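Local coordinates for protein putative metalloprotease II (PDB 4ON1) that probably acts as an extracellular zinc-dependent endopeptidase related to fragilysin, at residues 19-24 against 93-98. Sequence-based numbering, arbitrary orientation.
Sequences HVLNLR and ATIRLQ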
loop_
_atom_site.group_PDB
_atom_site.type_symbol
_atom_site.label_atom_id
_atom_site.label_comp_id
_atom_site.label_asym_id
_atom_site.label_seq_id
_atom_site.Cartn_x
_atom_site.Cartn_y
_atom_site.Cartn_z
ATOM N N HIS A 19 -3.066 13.898 -22.830
ATOM C CA HIS A 19 -3.323 14.750 -21.669
ATOM C C HIS A 19 -2.130 15.627 -21.317
ATOM O O HIS A 19 -0.981 15.263 -21.581
ATOM C CB HIS A 19 -3.688 13.899 -20.443
ATOM C CG HIS A 19 -4.685 12.819 -20.726
ATOM N ND1 HIS A 19 -6.046 13.030 -20.676
ATOM C CD2 HIS A 19 -4.517 11.517 -21.062
ATOM C CE1 HIS A 19 -6.674 11.906 -20.971
ATOM N NE2 HIS A 19 -5.770 10.972 -21.208
ATOM N N VAL A 20 -2.413 16.770 -20.699
ATOM C CA VAL A 20 -1.387 17.583 -20.061
ATOM C C VAL A 20 -1.746 17.719 -18.595
ATOM O O VAL A 20 -2.920 17.677 -18.225
ATOM C CB VAL A 20 -1.252 18.995 -20.679
ATOM C CG1 VAL A 20 -1.006 18.919 -22.170
ATOM C CG2 VAL A 20 -2.488 19.847 -20.360
ATOM N N LEU A 21 -0.728 17.868 -17.760
ATOM C CA LEU A 21 -0.931 17.954 -16.328
ATOM C C LEU A 21 0.218 18.722 -15.702
ATOM O O LEU A 21 1.382 18.332 -15.830
ATOM C CB LEU A 21 -1.053 16.549 -15.721
ATOM C CG LEU A 21 -1.424 16.414 -14.242
ATOM C CD1 LEU A 21 -2.777 17.056 -13.956
ATOM C CD2 LEU A 21 -1.441 14.945 -13.835
ATOM N N ASN A 22 -0.115 19.833 -15.054
ATOM C CA ASN A 22 0.866 20.621 -14.318
ATOM C C ASN A 22 0.860 20.157 -12.869
ATOM O O ASN A 22 -0.075 20.436 -12.125
ATOM C CB ASN A 22 0.555 22.119 -14.430
ATOM C CG ASN A 22 1.616 22.993 -13.774
ATOM O OD1 ASN A 22 2.263 22.593 -12.806
ATOM N ND2 ASN A 22 1.793 24.196 -14.301
ATOM N N LEU A 23 1.909 19.437 -12.489
ATOM C CA LEU A 23 1.993 18.816 -11.174
ATOM C C LEU A 23 1.999 19.832 -10.035
ATOM O O LEU A 23 1.563 19.528 -8.924
ATOM C CB LEU A 23 3.243 17.931 -11.097
ATOM C CG LEU A 23 3.242 16.683 -11.991
ATOM C CD1 LEU A 23 4.633 16.087 -12.094
ATOM C CD2 LEU A 23 2.270 15.644 -11.442
ATOM N N ARG A 24 2.493 21.033 -10.302
ATOM C CA ARG A 24 2.524 22.063 -9.274
ATOM C C ARG A 24 1.141 22.664 -9.004
ATOM O O ARG A 24 0.799 22.959 -7.861
ATOM C CB ARG A 24 3.492 23.181 -9.670
ATOM C CG ARG A 24 4.960 22.826 -9.542
ATOM C CD ARG A 24 5.698 23.845 -8.685
ATOM N NE ARG A 24 7.117 23.520 -8.564
ATOM C CZ ARG A 24 8.096 24.207 -9.144
ATOM N NH1 ARG A 24 7.817 25.282 -9.869
ATOM N NH2 ARG A 24 9.356 23.830 -8.982
ATOM N N ALA A 93 -6.876 11.457 -5.171
ATOM C CA ALA A 93 -6.096 10.810 -6.215
ATOM C C ALA A 93 -4.634 11.036 -5.918
ATOM O O ALA A 93 -4.278 11.991 -5.218
ATOM C CB ALA A 93 -6.458 11.349 -7.601
ATOM N N THR A 94 -3.785 10.142 -6.412
ATOM C CA THR A 94 -2.352 10.263 -6.176
ATOM C C THR A 94 -1.579 9.881 -7.417
ATOM O O THR A 94 -2.069 9.133 -8.256
ATOM C CB THR A 94 -1.853 9.351 -5.022
ATOM O OG1 THR A 94 -1.923 7.982 -5.435
ATOM C CG2 THR A 94 -2.673 9.557 -3.754
ATOM N N ILE A 95 -0.359 10.392 -7.504
ATOM C CA ILE A 95 0.623 9.960 -8.477
ATOM C C ILE A 95 1.913 9.726 -7.727
ATOM O O ILE A 95 2.297 10.536 -6.883
ATOM C CB ILE A 95 0.883 11.004 -9.588
ATOM C CG1 ILE A 95 -0.375 11.289 -10.400
ATOM C CG2 ILE A 95 1.977 10.513 -10.530
ATOM C CD1 ILE A 95 -0.083 12.079 -11.665
ATOM N N ARG A 96 2.564 8.606 -8.010
ATOM C CA ARG A 96 3.872 8.332 -7.440
ATOM C C ARG A 96 4.857 8.130 -8.573
ATOM O O ARG A 96 4.620 7.314 -9.468
ATOM C CB ARG A 96 3.826 7.102 -6.523
ATOM C CG ARG A 96 5.171 6.739 -5.929
ATOM C CD ARG A 96 5.054 5.631 -4.906
ATOM N NE ARG A 96 4.386 6.088 -3.693
ATOM C CZ ARG A 96 4.226 5.347 -2.604
ATOM N NH1 ARG A 96 4.696 4.108 -2.569
ATOM N NH2 ARG A 96 3.602 5.851 -1.547
ATOM N N LEU A 97 5.954 8.880 -8.556
ATOM C CA LEU A 97 6.969 8.697 -9.579
ATOM C C LEU A 97 8.355 9.126 -9.114
ATOM O O LEU A 97 8.521 9.657 -8.013
ATOM C CB LEU A 97 6.572 9.449 -10.851
ATOM C CG LEU A 97 5.993 10.858 -10.718
ATOM C CD1 LEU A 97 7.050 11.851 -10.302
ATOM C CD2 LEU A 97 5.356 11.290 -12.026
ATOM N N GLN A 98 9.347 8.885 -9.962
ATOM C CA GLN A 98 10.720 9.231 -9.637
ATOM C C GLN A 98 11.086 10.621 -10.141
ATOM O O GLN A 98 10.896 10.936 -11.317
ATOM C CB GLN A 98 11.678 8.192 -10.218
ATOM C CG GLN A 98 11.389 6.773 -9.751
ATOM C CD GLN A 98 12.305 6.341 -8.623
ATOM O OE1 GLN A 98 12.901 7.174 -7.935
ATOM N NE2 GLN A 98 12.423 5.033 -8.424
#
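I95 meets L21 tip to tip and L23 more loosely in the hydrophobic core of the fragilysin-type N-terminal domain, where strands 19-22 and 92-99 face each other without being hydrogen-bonded neighbours. Two observations support this reading: the closest CA pair, L23 and I95, is still 9.4 Å apart, and the backbone bonds of L21 go to M46 and Q48 on the parallel strand 43-49.

Tracing I95 outward shows how it reaches the other segment. Its CB points toward that segment but stays 5.2 Å from CD2 of L23. CG2 is no nearer to that methyl. CG1 lies anti to the carbonyl carbon, and the extended second torsion (chi2 -168°) carries the chain on to CD1, which makes the contact. CD1 touches CD2 of L21 at 3.8 Å and lies 4.3 Å from CD2 of L23, a looser approach. One methyl thus serves two leucines. L97 comes less close, its CD2 remaining 4.9 Å from CD1 of L23. The total surface buried between the segments, part of it on L97, is a modest 120 Å².

L31 of helix 28-35 touches both L21 and I95, while Y106 of strand 102-109 meets L23 and L97. L21, L23 and I95 are all buried.

After N22 the chain leaves the strand through an Asx turn: OD1 of N22 accepts from N of R24 at 3.0 Å, a bent bond with an N-H...O angle of 134° and its donor tilted 16° from the carbonyl plane.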